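Putative hydrolase (Bacteroides ovatus, PDB 4HBS) is of unknown function but folds as a five-bladed beta-propeller and is probably a glycoside hydrolase. Local coordinates at residues N23-P28 and K41-N46; F94-I99 and D155-A160; V131-R136 and G150-D155; T368-I373 and R401-E406. One frame throughout, in Å; residues are numbered along the deposited sequence.

Interaction 1 (N23-P28 and K41-N46); sequences NLELMP and KDLKYN
E25 and K41 hold the two backbones together as an antiparallel hydrogen-bonded pair: K41 N gives to E25 O over 2.8 Å and E25 N gives to K41 O over 3.0 Å. L24 and D42 follow as the non-hydrogen-bonded pair, with side chains on the other side of the sheet. One residue further, N23 adopts a left-handed backbone conformation, which asparagine tolerates well, and its O receives L43 N (2.9 Å) nearly along the C=O axis. That bond reaches the first turn of helix 43-48.

Among the charged groups, the chains of E25 and K41 run side by side in the same direction. Their ends form only a long salt bridge, OE2 of E25 lying 4.0 Å from NZ of K41. D42 does more specific work as an N-cap: with CG anti to the backbone N (chi1 -169°), its OD1 takes Y45 N at 3.0 Å from above the carboxylate plane, while OD2 is salt-bridged to R401. A short acid suits this place because it can cap the helix and still turn an oxygen to the arginine.

Van der Waals contact completes the joint: methyls of L24 and L43 rest against polar groups, and the selenomethionine M27 against the aliphatic part of K41. L24 CD2 is 3.7 Å from D42 CG, M27 crosses K41 at about a right angle, CG to CG 3.8 Å, and L43 CD1 lies against both N23 OD1 and E25 OE1.

The hairpin forms the outer part of a five-stranded antiparallel sheet: strand 24-26 is its edge, and strand 38-42 lies between that edge and strand 399-403.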
# COMPACT_ATOMS: atom_id res chain seq x y z
N ASN A 23 10.69 -19.96 2.03
CA ASN A 23 11.17 -19.47 3.32
C ASN A 23 10.03 -18.82 4.15
O ASN A 23 10.15 -17.70 4.65
CB ASN A 23 12.38 -18.52 3.14
CG ASN A 23 13.26 -18.36 4.37
OD1 ASN A 23 13.02 -18.96 5.44
ND2 ASN A 23 14.24 -17.46 4.29
N LEU A 24 8.93 -19.57 4.29
CA LEU A 24 7.78 -19.17 5.10
C LEU A 24 7.95 -19.81 6.49
O LEU A 24 8.48 -20.92 6.60
CB LEU A 24 6.45 -19.62 4.45
CG LEU A 24 6.17 -19.13 3.03
CD1 LEU A 24 4.79 -19.51 2.61
CD2 LEU A 24 6.32 -17.65 2.92
N GLU A 25 7.52 -19.10 7.54
CA GLU A 25 7.60 -19.60 8.91
C GLU A 25 6.20 -19.51 9.50
O GLU A 25 5.68 -18.41 9.63
CB GLU A 25 8.62 -18.76 9.71
CG GLU A 25 9.02 -19.33 11.06
CD GLU A 25 9.39 -18.27 12.07
OE1 GLU A 25 10.48 -17.67 11.92
OE2 GLU A 25 8.57 -17.99 12.97
N LEU A 26 5.55 -20.67 9.79
CA LEU A 26 4.18 -20.69 10.32
C LEU A 26 4.11 -19.96 11.64
O LEU A 26 5.01 -20.09 12.45
CB LEU A 26 3.68 -22.13 10.50
CG LEU A 26 2.20 -22.30 10.84
CD1 LEU A 26 1.33 -22.12 9.63
CD2 LEU A 26 1.95 -23.63 11.41
N MSE A 27 3.04 -19.16 11.84
CA MSE A 27 2.86 -18.42 13.09
C MSE A 27 1.99 -19.21 14.00
O MSE A 27 1.10 -19.91 13.52
CB MSE A 27 2.25 -17.04 12.83
CG MSE A 27 3.27 -16.02 12.45
SE MSE A 27 2.50 -14.32 12.13
CE MSE A 27 2.16 -13.80 13.91
N PRO A 28 2.19 -19.13 15.33
CA PRO A 28 1.36 -19.93 16.24
C PRO A 28 -0.09 -19.47 16.27
O PRO A 28 -0.37 -18.30 15.98
CB PRO A 28 2.03 -19.73 17.60
CG PRO A 28 2.71 -18.43 17.49
CD PRO A 28 3.18 -18.33 16.08
N LYS A 41 4.96 -16.03 8.31
CA LYS A 41 5.84 -14.88 8.13
C LYS A 41 6.62 -15.16 6.85
O LYS A 41 7.27 -16.20 6.78
CB LYS A 41 6.82 -14.75 9.32
CG LYS A 41 6.22 -14.40 10.65
CD LYS A 41 7.29 -14.49 11.76
CE LYS A 41 6.93 -13.72 13.01
NZ LYS A 41 7.22 -14.49 14.26
N ASP A 42 6.58 -14.28 5.84
CA ASP A 42 7.39 -14.52 4.62
C ASP A 42 8.82 -14.00 4.91
O ASP A 42 9.06 -12.79 4.83
CB ASP A 42 6.76 -13.85 3.37
CG ASP A 42 7.39 -14.26 2.05
OD1 ASP A 42 8.60 -14.55 2.04
OD2 ASP A 42 6.67 -14.28 1.03
N LEU A 43 9.76 -14.91 5.28
CA LEU A 43 11.12 -14.50 5.63
C LEU A 43 11.93 -14.16 4.38
O LEU A 43 12.88 -13.39 4.50
CB LEU A 43 11.84 -15.57 6.45
CG LEU A 43 11.10 -16.11 7.70
CD1 LEU A 43 11.99 -17.05 8.46
CD2 LEU A 43 10.62 -14.99 8.61
N LYS A 44 11.54 -14.71 3.20
CA LYS A 44 12.21 -14.40 1.92
C LYS A 44 12.02 -12.93 1.57
O LYS A 44 12.98 -12.27 1.19
CB LYS A 44 11.62 -15.28 0.79
CG LYS A 44 12.41 -15.30 -0.51
CD LYS A 44 11.67 -16.16 -1.56
CE LYS A 44 12.54 -17.23 -2.17
NZ LYS A 44 13.42 -16.71 -3.26
N TYR A 45 10.76 -12.43 1.71
CA TYR A 45 10.44 -11.03 1.40
C TYR A 45 10.94 -10.14 2.50
O TYR A 45 11.53 -9.12 2.20
CB TYR A 45 8.95 -10.82 1.11
CG TYR A 45 8.67 -11.05 -0.35
CD1 TYR A 45 8.77 -12.32 -0.91
CD2 TYR A 45 8.50 -9.98 -1.22
CE1 TYR A 45 8.63 -12.53 -2.28
CE2 TYR A 45 8.39 -10.17 -2.60
CZ TYR A 45 8.48 -11.44 -3.13
OH TYR A 45 8.39 -11.60 -4.50
N ASN A 46 10.82 -10.53 3.78
CA ASN A 46 11.39 -9.74 4.87
C ASN A 46 12.90 -9.52 4.62
O ASN A 46 13.39 -8.43 4.87
CB ASN A 46 11.16 -10.40 6.23
CG ASN A 46 9.73 -10.36 6.69
OD1 ASN A 46 8.85 -9.89 5.98
ND2 ASN A 46 9.46 -10.85 7.89

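Interaction 2 (F94-I99 and D155-A160)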
# COMPACT_ATOMS: atom_id res chain seq x y z
N PHE A 94 15.25 11.26 3.01
CA PHE A 94 13.90 10.81 3.32
C PHE A 94 12.89 11.30 2.26
O PHE A 94 11.91 11.98 2.61
CB PHE A 94 13.52 11.25 4.76
CG PHE A 94 12.44 10.44 5.45
CD1 PHE A 94 12.48 9.05 5.44
CD2 PHE A 94 11.44 11.06 6.19
CE1 PHE A 94 11.50 8.31 6.09
CE2 PHE A 94 10.48 10.31 6.86
CZ PHE A 94 10.53 8.94 6.84
N PRO A 95 13.08 10.89 0.96
CA PRO A 95 12.14 11.30 -0.10
C PRO A 95 10.68 11.02 0.22
O PRO A 95 10.37 9.99 0.81
CB PRO A 95 12.59 10.45 -1.31
CG PRO A 95 13.46 9.41 -0.76
CD PRO A 95 14.15 10.06 0.38
N ARG A 96 9.76 11.91 -0.21
CA ARG A 96 8.33 11.74 0.06
C ARG A 96 7.71 10.60 -0.71
O ARG A 96 6.70 10.07 -0.26
CB ARG A 96 7.55 13.05 -0.14
CG ARG A 96 8.06 14.20 0.74
CD ARG A 96 8.47 13.78 2.17
NE ARG A 96 8.12 14.78 3.20
CZ ARG A 96 7.19 14.63 4.14
NH1 ARG A 96 6.45 13.53 4.20
NH2 ARG A 96 6.96 15.61 5.02
N ASN A 97 8.33 10.16 -1.78
CA ASN A 97 7.86 9.00 -2.52
C ASN A 97 8.95 8.53 -3.47
O ASN A 97 9.86 9.29 -3.82
CB ASN A 97 6.55 9.27 -3.29
CG ASN A 97 6.61 10.46 -4.20
OD1 ASN A 97 7.40 10.49 -5.13
ND2 ASN A 97 5.81 11.49 -3.93
N SER A 98 8.84 7.28 -3.88
CA SER A 98 9.79 6.67 -4.79
C SER A 98 9.17 5.43 -5.36
O SER A 98 8.13 4.98 -4.86
CB SER A 98 11.10 6.34 -4.07
OG SER A 98 10.89 5.57 -2.90
N ILE A 99 9.77 4.90 -6.43
CA ILE A 99 9.24 3.71 -7.07
C ILE A 99 10.38 2.73 -7.36
O ILE A 99 11.57 3.06 -7.26
CB ILE A 99 8.42 4.06 -8.35
CG1 ILE A 99 9.32 4.63 -9.48
CG2 ILE A 99 7.25 5.02 -8.00
CD1 ILE A 99 8.61 5.01 -10.78
N ASP A 155 6.14 20.63 2.89
CA ASP A 155 4.90 21.40 2.83
C ASP A 155 3.82 20.66 2.06
O ASP A 155 2.82 20.24 2.67
CB ASP A 155 5.13 22.82 2.22
CG ASP A 155 6.00 22.94 0.97
OD1 ASP A 155 6.62 21.92 0.55
OD2 ASP A 155 6.08 24.06 0.40
N TYR A 156 4.01 20.49 0.74
CA TYR A 156 3.05 19.81 -0.14
C TYR A 156 3.73 18.59 -0.73
O TYR A 156 4.89 18.67 -1.12
CB TYR A 156 2.55 20.77 -1.22
CG TYR A 156 1.88 21.98 -0.61
CD1 TYR A 156 0.62 21.88 -0.05
CD2 TYR A 156 2.58 23.17 -0.43
CE1 TYR A 156 0.02 22.97 0.59
CE2 TYR A 156 2.00 24.26 0.21
CZ TYR A 156 0.72 24.16 0.72
OH TYR A 156 0.11 25.23 1.35
N LEU A 157 3.03 17.46 -0.78
CA LEU A 157 3.64 16.24 -1.31
C LEU A 157 2.60 15.30 -1.90
O LEU A 157 1.40 15.60 -1.87
CB LEU A 157 4.46 15.53 -0.20
CG LEU A 157 3.68 15.06 1.03
CD1 LEU A 157 3.31 13.61 0.94
CD2 LEU A 157 4.46 15.26 2.26
N TYR A 158 3.08 14.18 -2.47
CA TYR A 158 2.27 13.14 -3.07
C TYR A 158 2.56 11.82 -2.40
O TYR A 158 3.73 11.51 -2.15
CB TYR A 158 2.58 13.02 -4.59
CG TYR A 158 1.85 14.02 -5.47
CD1 TYR A 158 0.46 14.14 -5.44
CD2 TYR A 158 2.54 14.78 -6.41
CE1 TYR A 158 -0.21 15.04 -6.26
CE2 TYR A 158 1.88 15.68 -7.24
CZ TYR A 158 0.50 15.83 -7.14
OH TYR A 158 -0.17 16.72 -7.94
N TRP A 159 1.52 11.03 -2.12
CA TRP A 159 1.69 9.69 -1.60
C TRP A 159 0.89 8.74 -2.50
O TRP A 159 -0.07 9.16 -3.16
CB TRP A 159 1.30 9.60 -0.12
CG TRP A 159 2.37 10.04 0.84
CD1 TRP A 159 3.72 10.05 0.65
CD2 TRP A 159 2.15 10.53 2.17
NE1 TRP A 159 4.36 10.49 1.77
CE2 TRP A 159 3.43 10.78 2.73
CE3 TRP A 159 1.01 10.72 2.97
CZ2 TRP A 159 3.58 11.19 4.06
CZ3 TRP A 159 1.17 11.19 4.26
CH2 TRP A 159 2.44 11.42 4.79
N ALA A 160 1.37 7.50 -2.63
CA ALA A 160 0.84 6.51 -3.57
C ALA A 160 -0.62 6.21 -3.41
O ALA A 160 -1.11 6.07 -2.29
CB ALA A 160 1.61 5.21 -3.43
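The seam between two blades of the propeller runs here: R96 and N97, in the loop leading into strand 98-102, meet L157, Y158 and W159 on strand 156-165, which begins the next blade. R96 offers a flat face to its neighbour. The methyl CD2 of L157 sits over the centre of the guanidinium, 3.2 Å above its plane, and the two side chains cross at about a right angle. At the edge of the same group lies the indole of W159, its CZ2 3.7 Å from R96 NH1, the two planes turned 52° apart. The backbone O of R96 lies in the indole plane, at the ring's edge. D77 ties this side together, since its carboxylate is salt-bridged to R96 NH1 and accepts W159 NE1. R96 NE is bonded to D153 O.

A leucine in place of R96 would probably leave D77 without its salt-bridge partner and D153 O without its donor.

Between the two segments themselves, N97 makes the hydrogen bond. Its ND2 gives to Y158 O over 2.7 Å in a fairly straight bond (164°), in the plane of the amide but above the carbonyl plane of the acceptor. A chi1 of 54° sets CG between the backbone N and the carbonyl carbon and carries the amide toward strand 156-165; while ND2 gives to Y158 O, OD1 accepts I135 N, so one amide serves two backbones, a task asparagine suits.

Around the joint, strand 98-102 pairs with strand 71-75 in its own sheet, while strand 156-165 is an edge strand of the next sheet and pairs with strand 169-178.

Interaction 3 (V131-R136 and G150-D155); sequences VRTHIR and GEIDQD
The guanidinium of R136 and the carboxylate of D153 lie nearly coplanar, 26° apart, with the acid at the edge of the arginine. NH1 alone reaches both oxygens: it stands 2.7 Å from D153 OD1 in a salt bridge and gives a hydrogen bond to OD2 at 2.9 Å, meeting the syn lone pair. A bend at chi3 (72°) brings NH1 to the acid; the two side chains cross at about a right angle, and NH2 is left to form a weak bond with L142 O. The other guanidinium, that of R132, is met obliquely by the backbone of G150, its NE 4.4 Å from G150 N. Its strongest partner is D116, and NH2 gives to Q148 O at the end of helix 144-148.

That helix closes in a Schellman motif whose C-prime residue is G150. Its positive phi favours glycine, and the bonds E151 N to K146 O and G150 N to I147 O complete the turn.

Beyond the glycine the contact is van der Waals, isoleucine methyls against oxygens. I152 crosses T133 obliquely, CG2 lying 3.6 Å from T133 OG1, and its CD1 approaches V131 O at 3.9 Å. A branched chain suits the spot because both arms reach T133 and the longer one also V131 O. T133 OG1 also accepts a hydrogen bond from R96 N, and V131 O is hydrogen-bonded to S93 OG.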
# COMPACT_ATOMS: atom_id res chain seq x y z
N VAL A 131 18.50 9.74 -2.16
CA VAL A 131 17.58 9.93 -3.28
C VAL A 131 16.68 11.14 -3.07
O VAL A 131 16.49 11.58 -1.93
CB VAL A 131 16.78 8.61 -3.40
CG1 VAL A 131 15.57 8.73 -4.32
CG2 VAL A 131 17.69 7.47 -3.86
N ARG A 132 16.15 11.68 -4.18
CA ARG A 132 15.19 12.79 -4.20
C ARG A 132 13.77 12.25 -4.42
O ARG A 132 13.61 11.20 -5.04
CB ARG A 132 15.53 13.77 -5.31
CG ARG A 132 16.97 14.20 -5.34
CD ARG A 132 17.17 15.26 -6.38
NE ARG A 132 18.54 15.78 -6.38
CZ ARG A 132 19.58 15.21 -6.98
NH1 ARG A 132 19.44 14.07 -7.64
NH2 ARG A 132 20.78 15.79 -6.92
N THR A 133 12.75 13.00 -3.97
CA THR A 133 11.33 12.64 -4.16
C THR A 133 11.06 12.32 -5.67
O THR A 133 11.50 13.08 -6.54
CB THR A 133 10.44 13.80 -3.67
OG1 THR A 133 10.75 14.13 -2.32
CG2 THR A 133 8.96 13.50 -3.81
N HIS A 134 10.36 11.20 -5.96
CA HIS A 134 10.09 10.81 -7.35
C HIS A 134 9.16 11.83 -8.02
O HIS A 134 9.52 12.33 -9.09
CB HIS A 134 9.51 9.38 -7.44
CG HIS A 134 8.75 9.11 -8.71
ND1 HIS A 134 9.40 8.86 -9.90
CD2 HIS A 134 7.42 9.05 -8.93
CE1 HIS A 134 8.46 8.65 -10.80
NE2 HIS A 134 7.25 8.77 -10.26
N ILE A 135 7.98 12.13 -7.42
CA ILE A 135 7.03 13.08 -7.99
C ILE A 135 6.75 14.14 -6.93
O ILE A 135 6.38 13.85 -5.79
CB ILE A 135 5.75 12.39 -8.54
CG1 ILE A 135 4.89 13.39 -9.34
CG2 ILE A 135 4.94 11.72 -7.46
CD1 ILE A 135 3.87 12.76 -10.24
N ARG A 136 6.98 15.39 -7.33
CA ARG A 136 6.89 16.56 -6.47
C ARG A 136 5.55 17.24 -6.66
O ARG A 136 5.05 17.30 -7.79
CB ARG A 136 8.05 17.52 -6.84
CG ARG A 136 8.95 17.84 -5.70
CD ARG A 136 10.29 18.39 -6.13
NE ARG A 136 10.23 19.77 -6.63
CZ ARG A 136 10.09 20.87 -5.89
NH1 ARG A 136 9.99 20.79 -4.57
NH2 ARG A 136 10.06 22.07 -6.47
N GLY A 150 19.41 17.99 -2.62
CA GLY A 150 18.86 16.90 -1.82
C GLY A 150 17.89 17.27 -0.71
O GLY A 150 17.48 16.38 0.03
N GLU A 151 17.48 18.57 -0.59
CA GLU A 151 16.47 18.94 0.42
C GLU A 151 15.14 18.30 -0.01
O GLU A 151 14.86 18.25 -1.21
CB GLU A 151 16.30 20.48 0.58
CG GLU A 151 17.54 21.36 0.87
CD GLU A 151 18.59 20.91 1.86
OE1 GLU A 151 18.23 20.34 2.92
OE2 GLU A 151 19.79 21.20 1.62
N ILE A 152 14.36 17.76 0.94
CA ILE A 152 13.08 17.13 0.64
C ILE A 152 11.92 18.04 1.11
O ILE A 152 12.02 18.67 2.17
CB ILE A 152 13.01 15.74 1.29
CG1 ILE A 152 14.19 14.83 0.85
CG2 ILE A 152 11.67 15.09 1.03
CD1 ILE A 152 14.33 14.58 -0.54
N ASP A 153 10.83 18.08 0.33
CA ASP A 153 9.63 18.90 0.61
C ASP A 153 8.90 18.45 1.82
O ASP A 153 8.59 17.26 1.94
CB ASP A 153 8.63 18.83 -0.56
CG ASP A 153 9.20 19.34 -1.84
OD1 ASP A 153 9.63 20.51 -1.86
OD2 ASP A 153 9.27 18.55 -2.80
N GLN A 154 8.56 19.40 2.69
CA GLN A 154 7.80 19.11 3.91
C GLN A 154 6.44 19.77 3.90
O GLN A 154 5.65 19.45 4.78
CB GLN A 154 8.57 19.55 5.15
CG GLN A 154 10.01 19.06 5.22
CD GLN A 154 10.11 17.57 5.18
OE1 GLN A 154 10.55 16.99 4.20
NE2 GLN A 154 9.70 16.91 6.25
N ASP A 155 6.14 20.63 2.89
CA ASP A 155 4.90 21.40 2.83
C ASP A 155 3.82 20.66 2.06
O ASP A 155 2.82 20.24 2.67
CB ASP A 155 5.13 22.82 2.22
CG ASP A 155 6.00 22.94 0.97
OD1 ASP A 155 6.62 21.92 0.55
OD2 ASP A 155 6.08 24.06 0.40

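Interaction 4 (T368-I373 and R401-E406)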
# COMPACT_ATOMS: atom_id res chain seq x y z
N THR A 368 0.04 -19.31 -5.18
CA THR A 368 -1.02 -20.33 -5.34
C THR A 368 -2.46 -19.88 -4.94
O THR A 368 -3.34 -20.73 -4.86
CB THR A 368 -0.66 -21.56 -4.48
OG1 THR A 368 -0.86 -21.24 -3.10
CG2 THR A 368 0.77 -22.04 -4.72
N GLY A 369 -2.69 -18.58 -4.74
CA GLY A 369 -3.99 -18.06 -4.33
C GLY A 369 -4.05 -17.56 -2.91
O GLY A 369 -5.05 -16.96 -2.51
N GLU A 370 -2.96 -17.79 -2.12
CA GLU A 370 -2.83 -17.31 -0.74
C GLU A 370 -2.86 -15.80 -0.70
O GLU A 370 -2.53 -15.17 -1.71
CB GLU A 370 -1.50 -17.84 -0.09
CG GLU A 370 -0.17 -17.23 -0.56
CD GLU A 370 0.49 -17.85 -1.78
OE1 GLU A 370 -0.24 -18.41 -2.63
OE2 GLU A 370 1.74 -17.78 -1.89
N LEU A 371 -3.22 -15.19 0.43
CA LEU A 371 -3.17 -13.73 0.51
C LEU A 371 -1.77 -13.34 0.83
O LEU A 371 -1.18 -13.99 1.68
CB LEU A 371 -4.11 -13.17 1.58
CG LEU A 371 -5.57 -13.47 1.40
CD1 LEU A 371 -6.32 -13.28 2.69
CD2 LEU A 371 -6.18 -12.62 0.32
N VAL A 372 -1.20 -12.33 0.15
CA VAL A 372 0.14 -11.84 0.48
C VAL A 372 -0.07 -10.45 1.05
O VAL A 372 -0.51 -9.55 0.33
CB VAL A 372 1.12 -11.87 -0.71
CG1 VAL A 372 2.54 -11.55 -0.24
CG2 VAL A 372 1.07 -13.22 -1.40
N ILE A 373 0.15 -10.30 2.36
CA ILE A 373 -0.09 -9.07 3.10
C ILE A 373 1.23 -8.46 3.56
O ILE A 373 2.18 -9.19 3.84
CB ILE A 373 -1.03 -9.40 4.31
CG1 ILE A 373 -2.43 -9.82 3.80
CG2 ILE A 373 -1.14 -8.24 5.29
CD1 ILE A 373 -3.19 -10.65 4.74
N ARG A 401 1.84 -14.37 4.63
CA ARG A 401 1.04 -15.13 3.67
C ARG A 401 -0.04 -15.87 4.45
O ARG A 401 0.28 -16.45 5.50
CB ARG A 401 1.89 -16.10 2.85
CG ARG A 401 3.04 -15.44 2.13
CD ARG A 401 3.22 -15.91 0.70
NE ARG A 401 4.27 -15.13 0.04
CZ ARG A 401 4.43 -14.99 -1.28
NH1 ARG A 401 3.60 -15.61 -2.13
NH2 ARG A 401 5.41 -14.25 -1.77
N VAL A 402 -1.30 -15.79 4.01
CA VAL A 402 -2.42 -16.45 4.65
C VAL A 402 -2.92 -17.50 3.68
O VAL A 402 -3.38 -17.16 2.59
CB VAL A 402 -3.56 -15.47 5.06
CG1 VAL A 402 -4.61 -16.18 5.91
CG2 VAL A 402 -3.01 -14.26 5.79
N PHE A 403 -2.83 -18.78 4.07
CA PHE A 403 -3.33 -19.88 3.25
C PHE A 403 -4.64 -20.38 3.82
O PHE A 403 -4.81 -20.43 5.04
CB PHE A 403 -2.34 -21.03 3.19
CG PHE A 403 -1.09 -20.70 2.42
CD1 PHE A 403 -0.10 -19.91 2.99
CD2 PHE A 403 -0.86 -21.25 1.17
CE1 PHE A 403 1.07 -19.64 2.30
CE2 PHE A 403 0.31 -20.98 0.48
CZ PHE A 403 1.27 -20.17 1.04
N ASN A 404 -5.58 -20.71 2.94
CA ASN A 404 -6.89 -21.22 3.32
C ASN A 404 -7.74 -20.13 4.05
O ASN A 404 -8.61 -20.47 4.86
CB ASN A 404 -6.73 -22.51 4.15
CG ASN A 404 -7.83 -23.51 3.99
OD1 ASN A 404 -8.56 -23.54 2.98
ND2 ASN A 404 -7.98 -24.38 4.98
N TRP A 405 -7.50 -18.83 3.73
CA TRP A 405 -8.28 -17.68 4.23
C TRP A 405 -9.79 -17.83 3.92
O TRP A 405 -10.62 -17.35 4.68
CB TRP A 405 -7.76 -16.36 3.62
CG TRP A 405 -7.71 -16.33 2.12
CD1 TRP A 405 -6.68 -16.76 1.33
CD2 TRP A 405 -8.77 -15.97 1.23
NE1 TRP A 405 -7.03 -16.65 0.01
CE2 TRP A 405 -8.31 -16.19 -0.08
CE3 TRP A 405 -10.08 -15.51 1.42
CZ2 TRP A 405 -9.10 -15.92 -1.20
CZ3 TRP A 405 -10.87 -15.27 0.31
CH2 TRP A 405 -10.39 -15.48 -0.98
N GLU A 406 -10.11 -18.50 2.79
CA GLU A 406 -11.48 -18.80 2.32
C GLU A 406 -12.33 -19.54 3.39
O GLU A 406 -13.55 -19.37 3.40
CB GLU A 406 -11.42 -19.67 1.05
CG GLU A 406 -10.69 -19.04 -0.13
CD GLU A 406 -9.31 -19.57 -0.47
OE1 GLU A 406 -8.51 -19.84 0.46
OE2 GLU A 406 -8.99 -19.66 -1.69
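E370 and F403 lie side by side, with CB of the glutamate over the middle of the ring, 3.5 Å from its centroid and 7° off the normal. This CH-pi contact uses the aliphatic part of the chain, while OE2 forms a salt bridge with R401, NH1 giving to it at 2.9 Å, in the guanidinium plane but from above the carboxylate plane. E370 CG stands between the backbone N and the carbonyl carbon (chi1 72°), and a bend at chi2 lays the chain along the F403 ring and turns the carboxylate to R401 and T368. V372 CG2 covers one face of that guanidinium, 3.6 Å from R401 NH1. On the other side of the sheet, L371 lays CG over the five-membered ring of W405, 3.6 Å from its centroid, and W405 NE1 gives a straight bond (169°) to G369 O at 3.2 Å. Tryptophan suits the place because it combines a broad apolar face with a donor at its rim.

The second shell fixes these groups. E370 OE1 accepts both T368 N (2.7 Å) and T368 OG1 (2.9 Å), which holds the carboxylate against turning. R401 is salt-bridged through NE to D42 and gives NH1 also to L365 O. In the backbone, L371 and V402 form an antiparallel hydrogen-bonded pair. Replacing E370 by an alanine would keep CB over the ring but is likely to leave R401 NH1 without its acid and both T368 donors without an acceptor.

In the sheet, strand 371-377 lies between strands 399-403 and 356-361. L371, I373 and W405 pack against L338 of strand 333-340, in the adjacent blade, and W405 meets F301 and Y308 edge-to-face.

Interactions 1 and 4 belong to one sheet, in which strands 38-42 and 399-403 are neighbours; D42 and R401 join them, as do L24 and F403. Strands from both ends of the chain thus complete one blade, the familiar way of closing a propeller. Interaction 1 is the more exposed, held mainly by backbone bonds, whereas interaction 4 is buried and adds aromatic faces and a salt bridge. Interactions 2 and 3 share D155, with centres about 7 Å apart, and have no strand pairing across their segments: side chains reach backbone or opposite charges instead. Interaction 2 is buried at a blade seam; 131-136 with 150-155 lies further out and is partly buried.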